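Local coordinates for protein hypothetical glycoside hydrolase (Parabacteroides distasonis, PDB 3TAW) that is of unknown function but folds as a beta-propeller of the kind found among glycoside hydrolases and their relatives, at residues N24-P29 / S343-A348; C36-D41 / S78-L83; N196-M201 / T212-I217. All blocks are in the same frame, centred on the assembly; numbering follows the deposited sequence. Where two conformers were deposited one is given.

Contact 1. Residues N24-P29 / S343-A348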
loop_
_atom_site.group_PDB
_atom_site.type_symbol
_atom_site.label_atom_id
_atom_site.label_comp_id
_atom_site.label_asym_id
_atom_site.label_seq_id
_atom_site.Cartn_x
_atom_site.Cartn_y
_atom_site.Cartn_z
ATOM N N ASN A 24 -3.577 -5.369 19.054
ATOM C CA ASN A 24 -4.030 -4.386 18.076
ATOM C C ASN A 24 -5.032 -3.415 18.654
ATOM O O ASN A 24 -5.778 -3.767 19.581
ATOM C CB ASN A 24 -4.640 -5.060 16.853
ATOM C CG ASN A 24 -3.598 -5.691 15.952
ATOM O OD1 ASN A 24 -2.509 -5.174 15.804
ATOM N ND2 ASN A 24 -3.962 -6.786 15.300
ATOM N N PRO A 25 -5.051 -2.182 18.119
ATOM C CA PRO A 25 -4.155 -1.647 17.102
ATOM C C PRO A 25 -2.785 -1.266 17.650
ATOM O O PRO A 25 -2.672 -0.885 18.824
ATOM C CB PRO A 25 -4.870 -0.377 16.629
ATOM C CG PRO A 25 -5.769 0.015 17.750
ATOM C CD PRO A 25 -6.006 -1.175 18.609
ATOM N N VAL A 26 -1.775 -1.321 16.792
ATOM C CA VAL A 26 -0.401 -1.048 17.177
ATOM C C VAL A 26 0.014 0.423 16.972
ATOM O O VAL A 26 1.011 0.857 17.544
ATOM C CB VAL A 26 0.584 -2.017 16.485
ATOM C CG1 VAL A 26 0.305 -3.449 16.935
ATOM C CG2 VAL A 26 0.524 -1.864 14.966
ATOM N N ILE A 27 -0.740 1.175 16.152
ATOM C CA ILE A 27 -0.560 2.631 16.020
ATOM C C ILE A 27 -1.910 3.307 16.091
ATOM O O ILE A 27 -2.817 2.992 15.314
ATOM C CB ILE A 27 0.125 3.088 14.705
ATOM C CG1 ILE A 27 1.412 2.299 14.453
ATOM C CG2 ILE A 27 0.342 4.659 14.680
ATOM C CD1 ILE A 27 2.630 2.773 15.186
ATOM N N LYS A 28 -2.023 4.225 17.047
ATOM C CA LYS A 28 -3.204 5.051 17.236
ATOM C C LYS A 28 -2.829 6.550 17.138
ATOM O O LYS A 28 -1.675 6.919 17.337
ATOM C CB LYS A 28 -3.771 4.787 18.617
ATOM C CG LYS A 28 -4.084 3.338 18.952
ATOM C CD LYS A 28 -4.532 3.215 20.422
ATOM C CE LYS A 28 -4.654 1.758 20.831
ATOM N NZ LYS A 28 -4.696 1.551 22.329
ATOM N N PRO A 29 -3.811 7.422 16.860
ATOM C CA PRO A 29 -3.569 8.874 16.855
ATOM C C PRO A 29 -2.974 9.418 18.149
ATOM O O PRO A 29 -3.218 8.874 19.249
ATOM C CB PRO A 29 -4.978 9.455 16.634
ATOM C CG PRO A 29 -5.663 8.410 15.844
ATOM C CD PRO A 29 -5.191 7.115 16.440
ATOM N N SER A 343 -8.579 4.363 10.233
ATOM C CA SER A 343 -8.405 4.977 11.550
ATOM C C SER A 343 -7.222 4.521 12.381
ATOM O O SER A 343 -6.699 5.323 13.169
ATOM C CB SER A 343 -9.671 4.821 12.388
ATOM O OG SER A 343 -10.706 5.652 11.880
ATOM N N PHE A 344 -6.844 3.245 12.262
ATOM C CA PHE A 344 -5.744 2.668 13.041
ATOM C C PHE A 344 -4.836 1.802 12.160
ATOM O O PHE A 344 -5.193 1.474 11.026
ATOM C CB PHE A 344 -6.246 1.819 14.206
ATOM C CG PHE A 344 -7.185 2.559 15.140
ATOM C CD1 PHE A 344 -6.693 3.349 16.151
ATOM C CD2 PHE A 344 -8.561 2.454 14.992
ATOM C CE1 PHE A 344 -7.557 4.033 17.015
ATOM C CE2 PHE A 344 -9.423 3.153 15.846
ATOM C CZ PHE A 344 -8.910 3.930 16.850
ATOM N N VAL A 345 -3.663 1.467 12.699
ATOM C CA VAL A 345 -2.809 0.439 12.121
ATOM C C VAL A 345 -2.837 -0.816 12.999
ATOM O O VAL A 345 -2.703 -0.730 14.227
ATOM C CB VAL A 345 -1.371 0.918 11.958
ATOM C CG1 VAL A 345 -0.481 -0.237 11.420
ATOM C CG2 VAL A 345 -1.329 2.149 11.029
ATOM N N ALA A 346 -2.977 -1.967 12.359
ATOM C CA ALA A 346 -2.899 -3.275 13.017
ATOM C C ALA A 346 -1.890 -4.193 12.318
ATOM O O ALA A 346 -1.449 -3.901 11.194
ATOM C CB ALA A 346 -4.292 -3.953 13.090
ATOM N N VAL A 347 -1.487 -5.246 13.043
ATOM C CA VAL A 347 -0.553 -6.261 12.567
ATOM C C VAL A 347 -1.181 -7.666 12.637
ATOM O O VAL A 347 -1.941 -7.985 13.551
ATOM C CB VAL A 347 0.797 -6.219 13.339
ATOM C CG1 VAL A 347 0.647 -6.668 14.806
ATOM C CG2 VAL A 347 1.867 -7.031 12.600
ATOM N N ALA A 348 -0.864 -8.494 11.653
ATOM C CA ALA A 348 -1.119 -9.932 11.719
ATOM C C ALA A 348 0.194 -10.638 11.330
ATOM O O ALA A 348 1.008 -10.102 10.562
ATOM C CB ALA A 348 -2.291 -10.349 10.789
#
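Val26 and Ile27 both face Val345 in a classic beta bulge, by which segment 24-29, not itself a regular strand, joins the outer strand 344-350 through one antiparallel bridge. Val345 O receives Val26 N at 2.8 Å, and Ile27 N more weakly. A nearly straight bond from Val345 N to Ile27 O, 3.1 Å long, completes the bridge.

Beyond the bulge the side chain of Asn24 stands in for a strand backbone. Its OD1 takes Val347 N at 2.9 Å from above the carbonyl plane, while its ND2 gives a hydrogen to Val347 O, also at 2.9 Å and within the amide plane of Asn24. The two bonds fix the rotation of the amide and lay CG against Ala346 CB.

Phe344 packs against Pro25, Lys28 and Pro29. Its CB lies alongside Pro25 CB at 3.5 Å, and CE1 meets Pro29 CD at 3.9 Å. Phe311 of helix 310-313 touches Asn24, Pro25 and Phe344.

Strand 344-350 is the outermost of the sheet 322-330, 333-340, 344-350, so the segment adds to the edge of this last sheet only locally, consistent with ring closure in a beta-propeller. Ile27 O, besides its bond to Val345, lies at the edge of the Phe344 ring and accepts a weak bond from Thr50 OG1.

Contact 2. Residues C36-D41 / S78-L83; sequences CPMRED and SRTSRL
The turn of the hairpin formed by strands 33-36 and 41-44, with a G1 beta bulge at its base, brings Cys36, Met38 and Arg39 up to Thr80, just before strand 81-88, and Arg82 within it. The nearest CA atoms across the contact, Cys36 CA and Arg82 CA, are 10.1 Å apart, so side chains and one water carry the contact.

With chi1 at 175°, Cys36 points SG toward the strand, where Arg82 NH2 gives it a weak bond of 3.3 Å; SG also accepts an almost straight bond from Arg39 N, within the turn, at 3.3 Å. Met38, a selenomethionine, meets Thr80 tip to tip, its CE 3.7 Å from OG1.

The water takes hydrogens from Arg39 NE at 2.9 Å and Arg82 NH2 at 3.0 Å, and gives one to Thr80 OG1 at 2.7 Å. Thr80 OG1 also bonds to Pro115 O, and its CG2 covers one guanidinium face of Arg82. Arg39 was modelled in two conformers, so its share in this network is less certain.

In the conformer given, Arg39 NE is 4.8 Å from Arg82 NH2, and the shared water probably softens the meeting of like charges, while the salt bridge from Arg82 NH1 to Asp70 would offset part of the positive charge.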
loop_
_atom_site.group_PDB
_atom_site.type_symbol
_atom_site.label_atom_id
_atom_site.label_comp_id
_atom_site.label_asym_id
_atom_site.label_seq_id
_atom_site.Cartn_x
_atom_site.Cartn_y
_atom_site.Cartn_z
ATOM N N CYS A 36 4.882 22.560 10.235
ATOM C CA CYS A 36 4.586 22.224 8.849
ATOM C C CYS A 36 5.066 23.298 7.884
ATOM O O CYS A 36 4.660 24.467 7.997
ATOM C CB CYS A 36 3.087 22.071 8.684
ATOM S SG CYS A 36 2.590 21.779 6.950
ATOM N N PRO A 37 5.929 22.931 6.922
ATOM C CA PRO A 37 6.443 23.921 5.982
ATOM C C PRO A 37 5.437 24.319 4.907
ATOM O O PRO A 37 5.663 25.316 4.224
ATOM C CB PRO A 37 7.641 23.206 5.343
ATOM C CG PRO A 37 7.295 21.800 5.397
ATOM C CD PRO A 37 6.484 21.585 6.656
HETATM N N MSE A 38 4.374 23.529 4.740
HETATM C CA MSE A 38 3.294 23.849 3.797
HETATM C C MSE A 38 2.397 24.934 4.396
HETATM O O MSE A 38 2.103 25.935 3.728
HETATM C CB MSE A 38 2.475 22.592 3.448
HETATM C CG MSE A 38 1.280 22.845 2.521
HETATM SE SE MSE A 38 0.201 21.284 2.243
HETATM C CE MSE A 38 -0.805 21.298 3.860
ATOM N N ARG A 39 1.962 24.720 5.643
ATOM C CA ARG A 39 1.112 25.658 6.385
ATOM C C ARG A 39 1.919 26.807 7.002
ATOM O O ARG A 39 1.373 27.881 7.302
ATOM C CB ARG A 39 0.369 24.920 7.520
ATOM C CG ARG A 39 -0.502 23.716 7.099
ATOM C CD ARG A 39 -1.747 24.165 6.374
ATOM N NE ARG A 39 -2.745 23.107 6.212
ATOM C CZ ARG A 39 -3.745 23.179 5.333
ATOM N NH1 ARG A 39 -3.855 24.238 4.551
ATOM N NH2 ARG A 39 -4.622 22.187 5.212
ATOM N N GLU A 40 3.226 26.580 7.203
ATOM C CA GLU A 40 4.066 27.493 8.002
ATOM C C GLU A 40 3.405 27.715 9.360
ATOM O O GLU A 40 3.153 28.842 9.808
ATOM C CB GLU A 40 4.402 28.799 7.259
ATOM C CG GLU A 40 5.229 28.478 6.000
ATOM C CD GLU A 40 5.764 29.648 5.237
ATOM O OE1 GLU A 40 5.389 30.811 5.516
ATOM O OE2 GLU A 40 6.588 29.383 4.319
ATOM N N ASP A 41 3.176 26.601 10.034
ATOM C CA ASP A 41 2.448 26.598 11.293
ATOM C C ASP A 41 2.688 25.296 12.016
ATOM O O ASP A 41 2.860 24.247 11.381
ATOM C CB ASP A 41 0.936 26.750 11.019
ATOM C CG ASP A 41 0.135 27.017 12.280
ATOM O OD1 ASP A 41 0.666 27.699 13.176
ATOM O OD2 ASP A 41 -1.043 26.586 12.339
ATOM N N SER A 78 -10.490 14.852 3.070
ATOM C CA SER A 78 -10.706 16.282 3.330
ATOM C C SER A 78 -9.553 16.991 4.060
ATOM O O SER A 78 -9.586 18.217 4.209
ATOM C CB SER A 78 -11.977 16.462 4.175
ATOM O OG SER A 78 -11.789 15.861 5.462
ATOM N N ARG A 79 -8.562 16.234 4.538
ATOM C CA ARG A 79 -7.546 16.782 5.462
ATOM C C ARG A 79 -6.145 16.641 4.845
ATOM O O ARG A 79 -6.033 16.621 3.625
ATOM C CB ARG A 79 -7.678 16.132 6.845
ATOM C CG ARG A 79 -7.653 14.620 6.901
ATOM C CD ARG A 79 -9.076 13.976 6.846
ATOM N NE ARG A 79 -9.798 14.313 8.065
ATOM C CZ ARG A 79 -9.796 13.608 9.196
ATOM N NH1 ARG A 79 -9.161 12.426 9.316
ATOM N NH2 ARG A 79 -10.451 14.091 10.233
ATOM N N THR A 80 -5.085 16.627 5.652
ATOM C CA THR A 80 -3.734 16.498 5.117
ATOM C C THR A 80 -3.116 15.220 5.647
ATOM O O THR A 80 -3.101 14.989 6.863
ATOM C CB THR A 80 -2.830 17.701 5.471
ATOM O OG1 THR A 80 -3.443 18.910 5.007
ATOM C CG2 THR A 80 -1.429 17.556 4.827
ATOM N N SER A 81 -2.584 14.409 4.727
ATOM C CA SER A 81 -1.884 13.171 5.069
ATOM C C SER A 81 -0.379 13.399 5.039
ATOM O O SER A 81 0.130 14.114 4.177
ATOM C CB SER A 81 -2.244 12.053 4.080
ATOM O OG SER A 81 -3.605 11.646 4.214
ATOM N N ARG A 82 0.299 12.843 6.033
ATOM C CA ARG A 82 1.744 12.870 6.184
ATOM C C ARG A 82 2.146 11.472 6.679
ATOM O O ARG A 82 1.300 10.726 7.201
ATOM C CB ARG A 82 2.158 13.958 7.192
ATOM C CG ARG A 82 1.712 15.354 6.773
ATOM C CD ARG A 82 2.117 16.415 7.788
ATOM N NE ARG A 82 1.668 17.754 7.430
ATOM C CZ ARG A 82 0.478 18.273 7.740
ATOM N NH1 ARG A 82 -0.452 17.562 8.364
ATOM N NH2 ARG A 82 0.192 19.524 7.396
ATOM N N LEU A 83 3.409 11.097 6.497
ATOM C CA LEU A 83 3.853 9.788 6.900
ATOM C C LEU A 83 4.707 9.834 8.152
ATOM O O LEU A 83 5.721 10.536 8.202
ATOM C CB LEU A 83 4.676 9.136 5.779
ATOM C CG LEU A 83 4.034 9.101 4.404
ATOM C CD1 LEU A 83 4.891 8.327 3.432
ATOM C CD2 LEU A 83 2.555 8.578 4.427
HETATM O O HOH W 1 -2.646 20.377 7.184
#

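Contact 3. Residues N196-M201 / T212-I217; sequences NGKYFM and TSDNLI. With EDO (1,2-ethanediol), chain Q; EDO (1,2-ethanediol), chain S.
Tyr199 and Ser213 form an antiparallel hydrogen-bonded pair, with Tyr199 N to Ser213 O at 2.9 Å and Ser213 N to Tyr199 O at 3.1 Å, and Phe200 follows opposite Thr212 as a non-hydrogen-bonded pair.

On the face of Tyr199 and Ser213, Leu216 folds back over the tyrosine ring. Its CD2 sits 3.7 Å from the ring centroid in a CH-pi contact, while Asp214 O comes to the ring edge. Ser213 OG accepts Asn215 N at 3.0 Å in an ST turn and, weakly, Leu216 N, consistent with the turn holding the leucine there; it also bonds to Asp218 O.

Phe200 CD2 touches Thr212 CG2 on the other face, and a 1,2-ethanediol lies beside both. Kinked at its second and fourth torsions, Lys198 turns NZ to the solvent-exposed Asp214 carboxylate, 3.2 Å from OD1, in a salt bridge that meets its syn side, 32° out of plane. One water links Lys198 NZ to Thr212 OG1, and a second joins Gly197 O to Asp214 OD1.

The contact belongs to the hairpin of strands 199-203 and 209-213, which lies between strands 179-186 and 220-221; Ile192 of strand 189-192 touches both Tyr199 and Leu216.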
loop_
_atom_site.group_PDB
_atom_site.type_symbol
_atom_site.label_atom_id
_atom_site.label_comp_id
_atom_site.label_asym_id
_atom_site.label_seq_id
_atom_site.Cartn_x
_atom_site.Cartn_y
_atom_site.Cartn_z
ATOM N N ASN A 196 11.632 -10.247 -16.614
ATOM C CA ASN A 196 12.036 -10.110 -18.013
ATOM C C ASN A 196 12.867 -8.850 -18.280
ATOM O O ASN A 196 12.669 -8.155 -19.264
ATOM C CB ASN A 196 10.797 -10.172 -18.912
ATOM C CG ASN A 196 10.106 -11.518 -18.833
ATOM O OD1 ASN A 196 10.774 -12.578 -18.793
ATOM N ND2 ASN A 196 8.778 -11.501 -18.814
ATOM N N GLY A 197 13.782 -8.555 -17.360
ATOM C CA GLY A 197 14.729 -7.453 -17.509
ATOM C C GLY A 197 14.227 -6.056 -17.162
ATOM O O GLY A 197 14.957 -5.094 -17.348
ATOM N N LYS A 198 12.977 -5.931 -16.726
ATOM C CA LYS A 198 12.382 -4.645 -16.376
ATOM C C LYS A 198 11.851 -4.679 -14.955
ATOM O O LYS A 198 11.421 -5.717 -14.479
ATOM C CB LYS A 198 11.212 -4.291 -17.307
ATOM C CG LYS A 198 11.648 -4.059 -18.769
ATOM C CD LYS A 198 10.864 -2.917 -19.409
ATOM C CE LYS A 198 11.481 -2.464 -20.744
ATOM N NZ LYS A 198 11.493 -0.951 -20.870
ATOM N N TYR A 199 11.858 -3.528 -14.306
ATOM C CA TYR A 199 11.147 -3.406 -13.037
ATOM C C TYR A 199 9.667 -3.475 -13.361
ATOM O O TYR A 199 9.240 -3.055 -14.439
ATOM C CB TYR A 199 11.500 -2.109 -12.343
ATOM C CG TYR A 199 12.960 -2.058 -11.983
ATOM C CD1 TYR A 199 13.467 -2.868 -10.984
ATOM C CD2 TYR A 199 13.838 -1.225 -12.659
ATOM C CE1 TYR A 199 14.797 -2.841 -10.643
ATOM C CE2 TYR A 199 15.197 -1.203 -12.323
ATOM C CZ TYR A 199 15.658 -2.015 -11.310
ATOM O OH TYR A 199 16.999 -2.009 -10.937
ATOM N N PHE A 200 8.882 -4.004 -12.435
ATOM C CA PHE A 200 7.471 -4.260 -12.707
ATOM C C PHE A 200 6.633 -3.917 -11.493
ATOM O O PHE A 200 7.033 -4.178 -10.374
ATOM C CB PHE A 200 7.260 -5.747 -13.063
ATOM C CG PHE A 200 5.943 -6.042 -13.745
ATOM C CD1 PHE A 200 4.810 -6.292 -13.006
ATOM C CD2 PHE A 200 5.851 -6.093 -15.130
ATOM C CE1 PHE A 200 3.591 -6.564 -13.625
ATOM C CE2 PHE A 200 4.632 -6.355 -15.750
ATOM C CZ PHE A 200 3.513 -6.596 -15.003
HETATM N N MSE A 201 5.462 -3.329 -11.718
HETATM C CA MSE A 201 4.511 -3.187 -10.632
HETATM C C MSE A 201 3.090 -3.434 -11.100
HETATM O O MSE A 201 2.761 -3.274 -12.283
HETATM C CB MSE A 201 4.635 -1.817 -9.951
HETATM C CG MSE A 201 4.316 -0.657 -10.838
HETATM SE SE MSE A 201 4.598 1.047 -9.947
HETATM C CE MSE A 201 3.636 2.101 -11.248
ATOM N N THR A 212 5.748 -0.969 -16.301
ATOM C CA THR A 212 7.155 -1.324 -16.288
ATOM C C THR A 212 8.044 -0.083 -16.214
ATOM O O THR A 212 7.622 1.047 -16.502
ATOM C CB THR A 212 7.506 -2.165 -17.528
ATOM O OG1 THR A 212 7.290 -1.391 -18.718
ATOM C CG2 THR A 212 6.658 -3.425 -17.573
ATOM N N SER A 213 9.299 -0.300 -15.856
ATOM C CA SER A 213 10.283 0.775 -15.766
ATOM C C SER A 213 11.677 0.202 -15.920
ATOM O O SER A 213 11.930 -0.943 -15.536
ATOM C CB SER A 213 10.203 1.456 -14.394
ATOM O OG SER A 213 11.173 2.482 -14.234
ATOM N N ASP A 214 12.580 1.023 -16.468
ATOM C CA ASP A 214 14.010 0.725 -16.451
ATOM C C ASP A 214 14.767 1.390 -15.303
ATOM O O ASP A 214 15.897 1.001 -15.025
ATOM C CB ASP A 214 14.674 1.181 -17.757
ATOM C CG ASP A 214 14.130 0.458 -18.969
ATOM O OD1 ASP A 214 13.981 -0.790 -18.913
ATOM O OD2 ASP A 214 13.870 1.141 -19.986
ATOM N N ASN A 215 14.177 2.396 -14.655
ATOM C CA ASN A 215 14.916 3.201 -13.699
ATOM C C ASN A 215 14.224 3.421 -12.359
ATOM O O ASN A 215 14.713 4.210 -11.544
ATOM C CB ASN A 215 15.286 4.556 -14.333
ATOM C CG ASN A 215 14.066 5.443 -14.578
ATOM O OD1 ASN A 215 12.931 5.070 -14.253
ATOM N ND2 ASN A 215 14.294 6.620 -15.144
ATOM N N LEU A 216 13.090 2.749 -12.149
ATOM C CA LEU A 216 12.288 2.832 -10.903
ATOM C C LEU A 216 11.527 4.128 -10.684
ATOM O O LEU A 216 10.710 4.201 -9.759
ATOM C CB LEU A 216 13.127 2.461 -9.659
ATOM C CG LEU A 216 13.528 0.979 -9.601
ATOM C CD1 LEU A 216 14.691 0.755 -8.613
ATOM C CD2 LEU A 216 12.346 0.048 -9.289
ATOM N N ILE A 217 11.743 5.131 -11.533
ATOM C CA ILE A 217 11.080 6.424 -11.321
ATOM C C ILE A 217 10.095 6.778 -12.423
ATOM O O ILE A 217 9.021 7.265 -12.110
ATOM C CB ILE A 217 12.061 7.598 -11.031
ATOM C CG1 ILE A 217 13.072 7.791 -12.163
ATOM C CG2 ILE A 217 12.772 7.351 -9.726
ATOM C CD1 ILE A 217 13.856 9.087 -12.070
HETATM C C1 EDO Q . 8.421 -6.798 -18.497
HETATM O O1 EDO Q . 7.857 -6.449 -19.772
HETATM C C2 EDO Q . 7.680 -7.995 -17.906
HETATM O O2 EDO Q . 7.428 -9.034 -18.871
HETATM C C1 EDO S . 11.298 -13.701 -15.693
HETATM O O1 EDO S . 12.254 -12.679 -15.359
HETATM C C2 EDO S . 11.129 -14.661 -14.525
HETATM O O2 EDO S . 10.606 -13.946 -13.396
HETATM O O HOH W 2 15.351 -2.399 -17.334
HETATM O O HOH W 3 9.283 0.447 -19.471
#

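From the N terminus, the first contact segment met is 24-29, whose partner 343-348 lies near the C-terminal end, so contact 1 closes a loop of 313 intervening residues that holds the other two contacts. Contact 2 follows soon after, joining the 33-36/41-44 hairpin to strand 81-88 of the first four-stranded sheet. Contact 3 comes later in series with it, closing the short turn of a hairpin in the mixed sheet. No two of them cross. Centres of contacts 1 and 2 are about 22 Å apart, whereas the centre of contact 3 lies about 32 Å from either, across the chain's centre from contact 1. Contact 1 thus joins parts near the two ends of the chain, contact 2 ties a hairpin to a neighbouring sheet, and contact 3 lies within one hairpin.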